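Local coordinates for nitrate transport protein nrtA (Synechocystis sp., PDB 2G29) that binds nitrate as the solute-binding protein of the NrtABCD ABC transporter, which takes up nitrate and probably also nitrite, at residues Gly164-His167 and Asp168-Arg172; Gln232-Lys235 and Asp236-Lys240; Ala92-Leu95 and Thr96-Tyr100; Met180-Gly183 and Lys184-Thr188; Val210-Pro213 and Trp214-Gln217. All coordinates share one frame; numbering follows the deposited sequence.

Interaction 1. Residues Gly164-His167 and Asp168-Arg172; sequences GGTH and DMWIR
Gly164 N donates to Asp168 OD2 over 2.9 Å, in a nearly straight bond that uses the anti lone pair of that oxygen. The indole of Trp170 lies over the start of the helix. Thr166 O sits 3.1 Å above the Trp170 ring plane, offset toward the rim, and Thr166 CB comes within 3.6 Å of Trp170 NE1. The edge of the indole also points at the face of the His167 ring. The pair forms an offset edge-to-face stack, with planes at 85° and His167 and Trp170 five-membered ring centroids 5.7 Å apart. This is the N-terminal turn of helix 166-177, with Gly165 as N-cap, in the beta-alpha-beta unit of strands 157-160 and 187-190. Met169 N to Gly165 O (3.1 Å) opens the helical ladder. His167, on this first turn, is a nitrate-binding residue. The Met169 chain bends at chi2 and chi3, which brings Met169 CE to 3.7 Å from Gly164 CA. Further out, Arg172 NE forms a salt bridge with Asp168 OD1 at 2.8 Å, approaching from above the carboxylate plane. Arg172 also makes a cation-pi contact with Trp345. Glu239 takes hydrogen bonds from both Thr166 OG1 and Trp170 NE1.

Interaction 2. Residues Gln232-Lys235 and Asp236-Lys240; sequences QLWK and DHPEK. With NO3 (nitrate ion), chain B.
Trp234 meets the next turn of chain with one face of its indole. Asp236 comes first and bends the chain back, with both backbone angles positive, near 50°. Its OD1 forms a salt bridge with Lys321. His237 follows. His237 CB sits 3.2 Å above the indole plane, toward the rim, and is 3.5 Å from Trp234 CD2. Its CG lies between the backbone N and the carbonyl carbon (chi1 78°), which leaves Trp234 O at the edge of the imidazole, in its plane. Pro238 then lays its CD over the six-membered ring of Trp234, 3.6 Å from the centroid and 17° off the normal, a CH-pi contact. With an alanine at Trp234, Pro238 CD and His237 CB would probably lose the indole face they lie on, and Glu390 its indole donor. Glu239 comes next, and Glu239 OE1 accepts a weak bond from His237 NE2 at 3.3 Å. Glu239 OE2 and Lys240 NZ form a salt bridge, 2.8 Å apart. Lys240 is bent at chi2 and chi4. Lys240 NZ also donates a hydrogen bond to nitrate O1 at 2.8 Å. This loop leads into strand 240-245, and Lys240 is a nitrate-binding residue. Asp44 pairs with NZ as well. Two carboxylates beside the ammonium are likely to keep it charged, as suits binding of an anion.

Interaction 3. Residues Ala92-Leu95 and Thr96-Tyr100; sequences AHIL and TPMPY
Ile94 and Met98 form the closely packed side of this corner. Ile94 CG1 is 3.6 Å from Met98 CB, and Ile94 CD1 lies almost as near to the same carbon. Ile94 CG1 is anti to the backbone N (chi1 -166°), which turns that branch to Met98. The other branch, Ile94 CG2, ends 3.8 Å from Pro99 CG. Leu95 adds a second apolar contact, Leu95 CG lying 3.8 Å from Met98 SD. The Met98 chain runs extended to SD and bends at chi3, and the bend brings Met98 CE back to 4.0 Å from Ile94 CD1. One thioether thus touches both strand residues. Here strand 91-95 ends and helix 97-104 starts, a strand-to-helix turn beside the nitrate pocket. The strand is the central one of a mixed sheet. Helix 73-82 packs on this corner, through Leu80 on Ile94 and Trp73, a nitrate-binding residue, on Leu95 and Met98. The turn is tied by Met98 N to Leu95 O at 2.9 Å, a bond bent to 142° with the donor well above the carbonyl plane. Pro99 CD comes to 3.2 Å of the same Leu95 O. The other side of the corner is looser, though it too is buried. Between side chains Pro97 adds little, Pro97 CD being 4.1 Å from Leu95 CB, though CD lies close to the Leu95 carbonyl carbon. Thr96 points away from the strand, and its OG1 bonds instead to Glu239 O, just before the neighbouring strand 240-245. Helix 332-344 covers this side through Phe338, which touches Thr96 and Pro97.

Interaction 4. Residues Met180-Gly183 and Lys184-Thr188; sequences MEPG and KDFST
Glu181 and Asp185 exchange hydrogen bonds across a tight turn. Glu181 N gives a nearly straight bond to Asp185 OD2, 2.8 Å long, on the anti lone pair of that oxygen. Asp185 N returns one to Glu181 O at 2.9 Å. Glu181 O also accepts from Lys184 N, which stands above the carbonyl plane, so two donors grip this one oxygen. Gly183 N closes the turn on Phe186 O at 2.8 Å. The charged contact is a salt bridge between Glu181 OE2 and Lys184 NZ, 2.9 Å apart. The lysine comes from above the carboxylate plane, and its CD lies alongside the same group. Asp185 OD1 has its own charged partner, Lys147. These residues form the connection from helix 166-177 to strand 187-190, the edge strand of its sheet, in a beta-alpha-beta unit. Gly183 has a positive phi of 93°, where a side chain would jam against the preceding carbonyl. The apolar contacts centre on Phe186. Its CG stands between the backbone N and the carbonyl carbon (chi1 65°), and the ring lies beside Pro182. Pro182 CA rests over the ring face, a CH-pi contact 4.0 Å from the Phe186 centroid. Pro182 CB is 3.8 Å from Phe186 CZ. At the ring edge, near Met180 O, Met180 CB is 3.9 Å from Phe186 CE2. Leu175 of the helix touches both Met180 and Phe186.

Interaction 5. Residues Val210-Pro213 and Trp214-Gln217; sequences VGEP and WPLQ. With NO3 (nitrate ion), chain B.
Trp214 N bonds to Gly211 O at 3.2 Å on a lone pair in the carbonyl plane, and Gln217 N bonds to Pro213 O at 3.0 Å, where the chain passes from strand into helix, after a cis peptide bond before Pro213. Pro213 is the N-cap. Its ring lies beside the Trp214 indole, pointing the same way. Pro213 CD makes a CH-pi contact over the five-membered ring, 4.0 Å from the Trp214 centroid and 17° off the normal. Val210 CG1 packs on Trp214 CB at 3.8 Å, while CG2, anti to the backbone N, lies near Trp214 CD1 and the nitrate. Strand 207-211 here hands over to helix 214-221, and the turn carries part of the nitrate site. Gly211 N donates to nitrate O2 at 3.1 Å, close to straight. Its second bond, to O1, is shorter but bent and weak. A side chain at Gly211 would run into nitrate O1. Trp73 NE1 also bonds the nitrate. Replacing Trp214 with an alanine would probably leave the Pro213 ring uncovered on this side and rob Ala41 O of the indole donor that now bonds to it. Pro215 lies against the strand end, with Pro215 CG 3.4 Å from Val210 O. The Glu212 chain bends at chi2, which brings Glu212 OE1 to 3.5 Å from Pro215 CD. Its OE2 pairs with Arg299 in a salt bridge. Gln217 extends to Asp295, bonded through NE2.

In the fold
Along the chain the order is interaction 3, 1, 4, 5, 2. Two mixed five-stranded sheets underlie them. Strand 91-95 of interaction 3 and strand 240-245, which interaction 2 enters, belong to one. Strands 187-190 and 207-211 of interactions 4 and 5 belong to the other. Helix 166-177 of interaction 1 leads on to strand 187-190 of interaction 4. Interaction 1 touches each of the other four. Its centre is about 12 Å from that of interaction 2 and about 13 Å from those of interactions 3 and 4. Interactions 1, 2 and 5 hold nitrate-binding residues, and interaction 3 borders the site. Parts of both sheets thus meet the anion, in keeping with a two-domain binding protein.

Interaction 1. Residues Gly164-His167 and Asp168-Arg172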
# COMPACT_ATOMS: atom_id res chain seq x y z
N GLY A 164 -7.31 -8.57 4.54
CA GLY A 164 -6.36 -9.24 3.69
C GLY A 164 -5.45 -8.22 3.02
O GLY A 164 -4.50 -8.60 2.31
N GLY A 165 -5.73 -6.93 3.25
CA GLY A 165 -4.89 -5.91 2.65
C GLY A 165 -3.57 -5.70 3.34
O GLY A 165 -3.29 -6.35 4.35
N THR A 166 -2.76 -4.78 2.82
CA THR A 166 -1.45 -4.53 3.43
C THR A 166 -1.51 -4.13 4.92
O THR A 166 -0.82 -4.73 5.73
CB THR A 166 -0.69 -3.41 2.65
OG1 THR A 166 -1.49 -2.23 2.67
CG2 THR A 166 -0.41 -3.79 1.17
N HIS A 167 -2.34 -3.15 5.28
CA HIS A 167 -2.35 -2.69 6.68
C HIS A 167 -2.84 -3.75 7.62
O HIS A 167 -2.37 -3.81 8.77
CB HIS A 167 -3.15 -1.38 6.80
CG HIS A 167 -2.80 -0.42 5.74
ND1 HIS A 167 -1.72 0.44 5.80
CD2 HIS A 167 -3.30 -0.31 4.49
CE1 HIS A 167 -1.57 1.03 4.63
NE2 HIS A 167 -2.52 0.59 3.82
N ASP A 168 -3.78 -4.58 7.17
CA ASP A 168 -4.26 -5.69 7.98
C ASP A 168 -3.04 -6.60 8.25
O ASP A 168 -2.79 -7.02 9.39
CB ASP A 168 -5.36 -6.41 7.18
CG ASP A 168 -6.10 -7.48 7.98
OD1 ASP A 168 -6.14 -7.40 9.23
OD2 ASP A 168 -6.70 -8.38 7.34
N MET A 169 -2.25 -6.90 7.22
CA MET A 169 -1.05 -7.74 7.42
C MET A 169 -0.03 -7.07 8.34
O MET A 169 0.53 -7.71 9.23
CB MET A 169 -0.37 -8.07 6.09
CG MET A 169 -1.21 -8.83 5.07
SD MET A 169 -2.00 -10.36 5.66
CE MET A 169 -3.63 -9.74 6.13
N TRP A 170 0.18 -5.76 8.19
CA TRP A 170 1.20 -5.11 9.04
C TRP A 170 0.79 -5.08 10.50
O TRP A 170 1.58 -5.43 11.38
CB TRP A 170 1.47 -3.67 8.62
CG TRP A 170 1.77 -3.42 7.19
CD1 TRP A 170 1.34 -2.34 6.47
CD2 TRP A 170 2.49 -4.27 6.27
NE1 TRP A 170 1.74 -2.47 5.15
CE2 TRP A 170 2.43 -3.65 5.01
CE3 TRP A 170 3.16 -5.50 6.39
CZ2 TRP A 170 3.02 -4.20 3.86
CZ3 TRP A 170 3.75 -6.06 5.27
CH2 TRP A 170 3.68 -5.41 4.01
N ILE A 171 -0.43 -4.65 10.78
CA ILE A 171 -0.83 -4.58 12.18
C ILE A 171 -0.95 -5.96 12.83
O ILE A 171 -0.59 -6.12 13.99
CB ILE A 171 -2.11 -3.67 12.35
CG1 ILE A 171 -2.12 -3.09 13.76
CG2 ILE A 171 -3.39 -4.44 12.06
CD1 ILE A 171 -3.14 -1.96 13.93
N ARG A 172 -1.43 -6.96 12.10
CA ARG A 172 -1.50 -8.32 12.64
C ARG A 172 -0.09 -8.86 12.87
O ARG A 172 0.15 -9.57 13.85
CB ARG A 172 -2.21 -9.26 11.68
CG ARG A 172 -3.71 -9.05 11.62
CD ARG A 172 -4.34 -9.95 10.58
NE ARG A 172 -5.80 -9.81 10.64
CZ ARG A 172 -6.64 -10.78 10.99
NH1 ARG A 172 -6.19 -12.01 11.30
NH2 ARG A 172 -7.93 -10.50 11.12

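Interaction 2. Residues Gln232-Lys235 and Asp236-Lys240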
# COMPACT_ATOMS: atom_id res chain seq x y z
N GLN A 232 10.04 0.12 9.40
CA GLN A 232 10.71 -0.40 10.60
C GLN A 232 10.27 -1.85 10.83
O GLN A 232 10.94 -2.58 11.56
CB GLN A 232 10.34 0.40 11.85
CG GLN A 232 10.87 1.81 11.93
CD GLN A 232 10.41 2.43 13.23
OE1 GLN A 232 10.97 2.16 14.31
NE2 GLN A 232 9.38 3.23 13.15
N LEU A 233 9.15 -2.26 10.22
CA LEU A 233 8.66 -3.63 10.37
C LEU A 233 9.27 -4.53 9.29
O LEU A 233 9.62 -5.68 9.55
CB LEU A 233 7.14 -3.64 10.22
CG LEU A 233 6.28 -3.04 11.29
CD1 LEU A 233 4.82 -3.20 10.86
CD2 LEU A 233 6.52 -3.73 12.63
N TRP A 234 9.36 -4.01 8.07
CA TRP A 234 9.94 -4.70 6.92
C TRP A 234 10.61 -3.64 6.07
O TRP A 234 9.95 -2.81 5.46
CB TRP A 234 8.83 -5.47 6.16
CG TRP A 234 9.29 -6.19 4.94
CD1 TRP A 234 10.58 -6.39 4.52
CD2 TRP A 234 8.45 -6.86 3.99
NE1 TRP A 234 10.59 -7.14 3.36
CE2 TRP A 234 9.30 -7.44 3.02
CE3 TRP A 234 7.07 -7.02 3.87
CZ2 TRP A 234 8.80 -8.19 1.93
CZ3 TRP A 234 6.57 -7.75 2.80
CH2 TRP A 234 7.42 -8.33 1.85
N LYS A 235 11.94 -3.63 6.04
CA LYS A 235 12.65 -2.62 5.27
C LYS A 235 12.28 -2.64 3.79
O LYS A 235 12.27 -3.69 3.18
CB LYS A 235 14.17 -2.79 5.41
CG LYS A 235 14.73 -2.32 6.74
CD LYS A 235 16.23 -2.60 6.82
CE LYS A 235 16.78 -2.17 8.18
NZ LYS A 235 18.28 -2.27 8.28
N ASP A 236 11.98 -1.46 3.25
CA ASP A 236 11.62 -1.26 1.86
C ASP A 236 10.52 -2.24 1.46
O ASP A 236 10.54 -2.87 0.40
CB ASP A 236 12.85 -1.40 0.94
CG ASP A 236 13.90 -0.34 1.22
OD1 ASP A 236 13.52 0.80 1.60
OD2 ASP A 236 15.12 -0.63 1.03
N HIS A 237 9.51 -2.34 2.32
CA HIS A 237 8.43 -3.29 2.08
C HIS A 237 7.52 -2.89 0.93
O HIS A 237 7.19 -1.70 0.77
CB HIS A 237 7.60 -3.48 3.36
CG HIS A 237 6.62 -2.36 3.64
ND1 HIS A 237 6.85 -1.35 4.55
CD2 HIS A 237 5.39 -2.13 3.13
CE1 HIS A 237 5.80 -0.55 4.59
NE2 HIS A 237 4.90 -1.00 3.73
N PRO A 238 7.08 -3.86 0.14
CA PRO A 238 6.17 -3.56 -0.98
C PRO A 238 4.87 -3.04 -0.35
O PRO A 238 4.45 -3.52 0.72
CB PRO A 238 5.95 -4.93 -1.64
CG PRO A 238 6.16 -5.90 -0.46
CD PRO A 238 7.36 -5.30 0.24
N GLU A 239 4.20 -2.10 -1.03
CA GLU A 239 2.95 -1.56 -0.48
C GLU A 239 1.88 -1.43 -1.54
O GLU A 239 1.18 -2.41 -1.84
CB GLU A 239 3.25 -0.22 0.22
CG GLU A 239 2.04 0.49 0.83
CD GLU A 239 1.22 -0.36 1.77
OE1 GLU A 239 1.79 -1.13 2.59
OE2 GLU A 239 -0.03 -0.20 1.72
N LYS A 240 1.73 -0.27 -2.16
CA LYS A 240 0.70 -0.12 -3.20
C LYS A 240 1.14 -0.63 -4.54
O LYS A 240 2.34 -0.69 -4.86
CB LYS A 240 0.27 1.35 -3.34
CG LYS A 240 -0.16 2.00 -2.04
CD LYS A 240 -1.45 1.34 -1.49
CE LYS A 240 -2.04 2.13 -0.32
NZ LYS A 240 -1.08 2.29 0.87
N NO3 B . -3.76 3.18 3.33
O1 NO3 B . -2.46 3.47 3.00
O2 NO3 B . -4.49 3.52 4.42
O3 NO3 B . -4.51 2.30 2.35

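Interaction 3. Residues Ala92-Leu95 and Thr96-Tyr100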
# COMPACT_ATOMS: atom_id res chain seq x y z
N ALA A 92 -6.52 1.08 -10.64
CA ALA A 92 -6.41 1.87 -9.41
C ALA A 92 -5.07 1.79 -8.74
O ALA A 92 -4.31 0.84 -8.96
CB ALA A 92 -7.44 1.33 -8.39
N HIS A 93 -4.82 2.81 -7.91
CA HIS A 93 -3.72 2.83 -6.94
C HIS A 93 -4.42 1.88 -5.95
O HIS A 93 -5.54 2.12 -5.52
CB HIS A 93 -3.53 4.28 -6.46
CG HIS A 93 -3.36 4.46 -4.97
ND1 HIS A 93 -2.15 4.38 -4.31
CD2 HIS A 93 -4.27 4.89 -4.06
CE1 HIS A 93 -2.32 4.76 -3.04
NE2 HIS A 93 -3.59 5.08 -2.88
N ILE A 94 -3.76 0.78 -5.58
CA ILE A 94 -4.42 -0.25 -4.79
C ILE A 94 -3.50 -1.04 -3.87
O ILE A 94 -2.31 -1.16 -4.11
CB ILE A 94 -5.15 -1.20 -5.79
CG1 ILE A 94 -6.14 -2.10 -5.05
CG2 ILE A 94 -4.13 -2.01 -6.58
CD1 ILE A 94 -7.28 -2.64 -6.01
N LEU A 95 -4.06 -1.56 -2.78
CA LEU A 95 -3.25 -2.39 -1.87
C LEU A 95 -2.80 -3.62 -2.69
O LEU A 95 -3.61 -4.24 -3.40
CB LEU A 95 -4.12 -2.85 -0.70
CG LEU A 95 -4.84 -1.74 0.08
CD1 LEU A 95 -5.60 -2.32 1.28
CD2 LEU A 95 -3.82 -0.72 0.61
N THR A 96 -1.53 -4.03 -2.58
CA THR A 96 -1.05 -5.17 -3.38
C THR A 96 -1.91 -6.47 -3.31
O THR A 96 -2.12 -7.10 -4.32
CB THR A 96 0.45 -5.49 -3.07
OG1 THR A 96 1.25 -4.45 -3.63
CG2 THR A 96 0.90 -6.84 -3.65
N PRO A 97 -2.41 -6.86 -2.12
CA PRO A 97 -3.21 -8.10 -2.13
C PRO A 97 -4.51 -7.99 -2.88
O PRO A 97 -4.99 -9.00 -3.38
CB PRO A 97 -3.48 -8.41 -0.64
CG PRO A 97 -3.00 -7.21 0.10
CD PRO A 97 -2.11 -6.40 -0.76
N MET A 98 -5.04 -6.79 -3.03
CA MET A 98 -6.36 -6.69 -3.67
C MET A 98 -6.52 -7.22 -5.09
O MET A 98 -7.53 -7.87 -5.37
CB MET A 98 -6.96 -5.28 -3.50
CG MET A 98 -7.37 -5.01 -2.04
SD MET A 98 -7.84 -3.26 -1.78
CE MET A 98 -9.40 -3.23 -2.71
N PRO A 99 -5.58 -6.97 -6.00
CA PRO A 99 -5.79 -7.52 -7.34
C PRO A 99 -5.89 -9.05 -7.28
O PRO A 99 -6.63 -9.66 -8.09
CB PRO A 99 -4.55 -7.05 -8.10
CG PRO A 99 -4.33 -5.69 -7.49
CD PRO A 99 -4.54 -5.93 -6.01
N TYR A 100 -5.22 -9.69 -6.31
CA TYR A 100 -5.27 -11.13 -6.15
C TYR A 100 -6.63 -11.56 -5.58
O TYR A 100 -7.26 -12.48 -6.08
CB TYR A 100 -4.14 -11.59 -5.22
CG TYR A 100 -2.82 -11.55 -5.93
CD1 TYR A 100 -1.94 -10.46 -5.79
CD2 TYR A 100 -2.48 -12.57 -6.82
CE1 TYR A 100 -0.77 -10.40 -6.52
CE2 TYR A 100 -1.32 -12.52 -7.56
CZ TYR A 100 -0.47 -11.44 -7.41
OH TYR A 100 0.66 -11.40 -8.18

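Interaction 4. Residues Met180-Gly183 and Lys184-Thr188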
# COMPACT_ATOMS: atom_id res chain seq x y z
N MET A 180 0.08 -11.34 20.72
CA MET A 180 -1.37 -11.16 20.74
C MET A 180 -2.01 -11.79 19.51
O MET A 180 -1.51 -11.66 18.40
CB MET A 180 -1.71 -9.67 20.84
CG MET A 180 -1.42 -9.13 22.23
SD MET A 180 -1.29 -7.33 22.21
CE MET A 180 0.37 -7.20 21.72
N GLU A 181 -3.11 -12.48 19.74
CA GLU A 181 -3.77 -13.20 18.68
C GLU A 181 -5.11 -12.66 18.25
O GLU A 181 -5.97 -12.40 19.08
CB GLU A 181 -3.94 -14.66 19.09
CG GLU A 181 -4.80 -15.48 18.14
CD GLU A 181 -4.74 -16.95 18.44
OE1 GLU A 181 -4.09 -17.33 19.45
OE2 GLU A 181 -5.33 -17.74 17.68
N PRO A 182 -5.30 -12.45 16.93
CA PRO A 182 -6.59 -11.94 16.45
C PRO A 182 -7.67 -12.94 16.82
O PRO A 182 -7.47 -14.14 16.71
CB PRO A 182 -6.39 -11.83 14.94
CG PRO A 182 -5.31 -12.82 14.66
CD PRO A 182 -4.36 -12.66 15.80
N GLY A 183 -8.80 -12.42 17.29
CA GLY A 183 -9.91 -13.29 17.66
C GLY A 183 -9.89 -13.67 19.13
O GLY A 183 -10.89 -14.20 19.65
N LYS A 184 -8.77 -13.43 19.79
CA LYS A 184 -8.63 -13.75 21.22
C LYS A 184 -8.27 -12.53 22.06
O LYS A 184 -8.94 -12.25 23.05
CB LYS A 184 -7.58 -14.84 21.42
CG LYS A 184 -8.13 -16.24 21.14
CD LYS A 184 -7.05 -17.20 20.66
CE LYS A 184 -7.65 -18.58 20.32
NZ LYS A 184 -6.70 -19.43 19.54
N ASP A 185 -7.22 -11.81 21.67
CA ASP A 185 -6.81 -10.64 22.41
C ASP A 185 -7.34 -9.32 21.83
O ASP A 185 -7.34 -8.28 22.51
CB ASP A 185 -5.29 -10.61 22.49
CG ASP A 185 -4.73 -11.88 23.09
OD1 ASP A 185 -5.03 -12.16 24.28
OD2 ASP A 185 -4.02 -12.63 22.39
N PHE A 186 -7.76 -9.36 20.57
CA PHE A 186 -8.32 -8.19 19.90
C PHE A 186 -9.03 -8.66 18.65
O PHE A 186 -8.87 -9.81 18.24
CB PHE A 186 -7.21 -7.21 19.50
CG PHE A 186 -6.27 -7.75 18.49
CD1 PHE A 186 -6.49 -7.56 17.12
CD2 PHE A 186 -5.18 -8.53 18.90
CE1 PHE A 186 -5.65 -8.13 16.19
CE2 PHE A 186 -4.33 -9.10 17.97
CZ PHE A 186 -4.57 -8.90 16.59
N SER A 187 -9.83 -7.77 18.07
CA SER A 187 -10.54 -8.06 16.82
C SER A 187 -10.16 -6.96 15.84
O SER A 187 -9.94 -5.82 16.26
CB SER A 187 -12.06 -8.01 17.01
OG SER A 187 -12.51 -8.93 17.99
N THR A 188 -10.05 -7.31 14.56
CA THR A 188 -9.75 -6.30 13.55
C THR A 188 -11.06 -5.75 13.01
O THR A 188 -12.08 -6.46 12.95
CB THR A 188 -8.90 -6.86 12.37
OG1 THR A 188 -9.51 -8.04 11.84
CG2 THR A 188 -7.47 -7.14 12.80

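Interaction 5. Residues Val210-Pro213 and Trp214-Gln217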
# COMPACT_ATOMS: atom_id res chain seq x y z
N VAL A 210 -2.49 2.65 8.82
CA VAL A 210 -2.97 3.38 7.64
C VAL A 210 -1.77 4.10 7.01
O VAL A 210 -0.77 4.33 7.67
CB VAL A 210 -4.05 4.43 8.09
CG1 VAL A 210 -3.40 5.48 9.02
CG2 VAL A 210 -4.70 5.13 6.90
N GLY A 211 -1.83 4.41 5.72
CA GLY A 211 -0.70 5.10 5.11
C GLY A 211 -0.71 6.62 5.29
O GLY A 211 -1.70 7.23 5.74
N GLU A 212 0.45 7.23 5.00
CA GLU A 212 0.56 8.69 5.08
C GLU A 212 -0.55 9.28 4.19
O GLU A 212 -0.91 8.70 3.15
CB GLU A 212 1.92 9.15 4.59
CG GLU A 212 3.14 8.68 5.40
CD GLU A 212 3.20 9.15 6.86
OE1 GLU A 212 2.36 9.98 7.30
OE2 GLU A 212 4.14 8.70 7.56
N PRO A 213 -1.00 10.49 4.49
CA PRO A 213 -0.58 11.39 5.57
C PRO A 213 -1.25 11.19 6.93
O PRO A 213 -1.00 11.94 7.87
CB PRO A 213 -0.95 12.76 4.99
CG PRO A 213 -2.34 12.45 4.38
CD PRO A 213 -2.07 11.10 3.65
N TRP A 214 -2.05 10.14 7.07
CA TRP A 214 -2.83 10.03 8.30
C TRP A 214 -2.08 9.79 9.60
O TRP A 214 -2.53 10.28 10.64
CB TRP A 214 -4.01 9.06 8.03
CG TRP A 214 -4.72 9.39 6.73
CD1 TRP A 214 -4.64 8.67 5.56
CD2 TRP A 214 -5.52 10.56 6.42
NE1 TRP A 214 -5.32 9.30 4.56
CE2 TRP A 214 -5.88 10.46 5.06
CE3 TRP A 214 -5.96 11.67 7.16
CZ2 TRP A 214 -6.66 11.43 4.41
CZ3 TRP A 214 -6.74 12.65 6.52
CH2 TRP A 214 -7.08 12.52 5.16
N PRO A 215 -0.92 9.09 9.57
CA PRO A 215 -0.18 8.90 10.84
C PRO A 215 0.30 10.28 11.33
O PRO A 215 0.20 10.59 12.49
CB PRO A 215 0.99 8.01 10.42
CG PRO A 215 0.36 7.14 9.31
CD PRO A 215 -0.39 8.20 8.52
N LEU A 216 0.85 11.10 10.44
CA LEU A 216 1.32 12.40 10.89
C LEU A 216 0.15 13.28 11.30
O LEU A 216 0.27 14.05 12.27
CB LEU A 216 2.16 13.09 9.80
CG LEU A 216 2.67 14.51 10.17
CD1 LEU A 216 3.41 14.54 11.51
CD2 LEU A 216 3.62 14.99 9.09
N GLN A 217 -0.99 13.20 10.60
CA GLN A 217 -2.10 14.03 10.99
C GLN A 217 -2.56 13.64 12.39
O GLN A 217 -2.96 14.48 13.18
CB GLN A 217 -3.25 13.88 10.00
CG GLN A 217 -4.46 14.71 10.46
CD GLN A 217 -5.56 14.77 9.43
OE1 GLN A 217 -6.55 14.03 9.52
NE2 GLN A 217 -5.39 15.63 8.44
N NO3 B . -3.76 3.18 3.33
O1 NO3 B . -2.46 3.47 3.00
O2 NO3 B . -4.49 3.52 4.42
O3 NO3 B . -4.51 2.30 2.35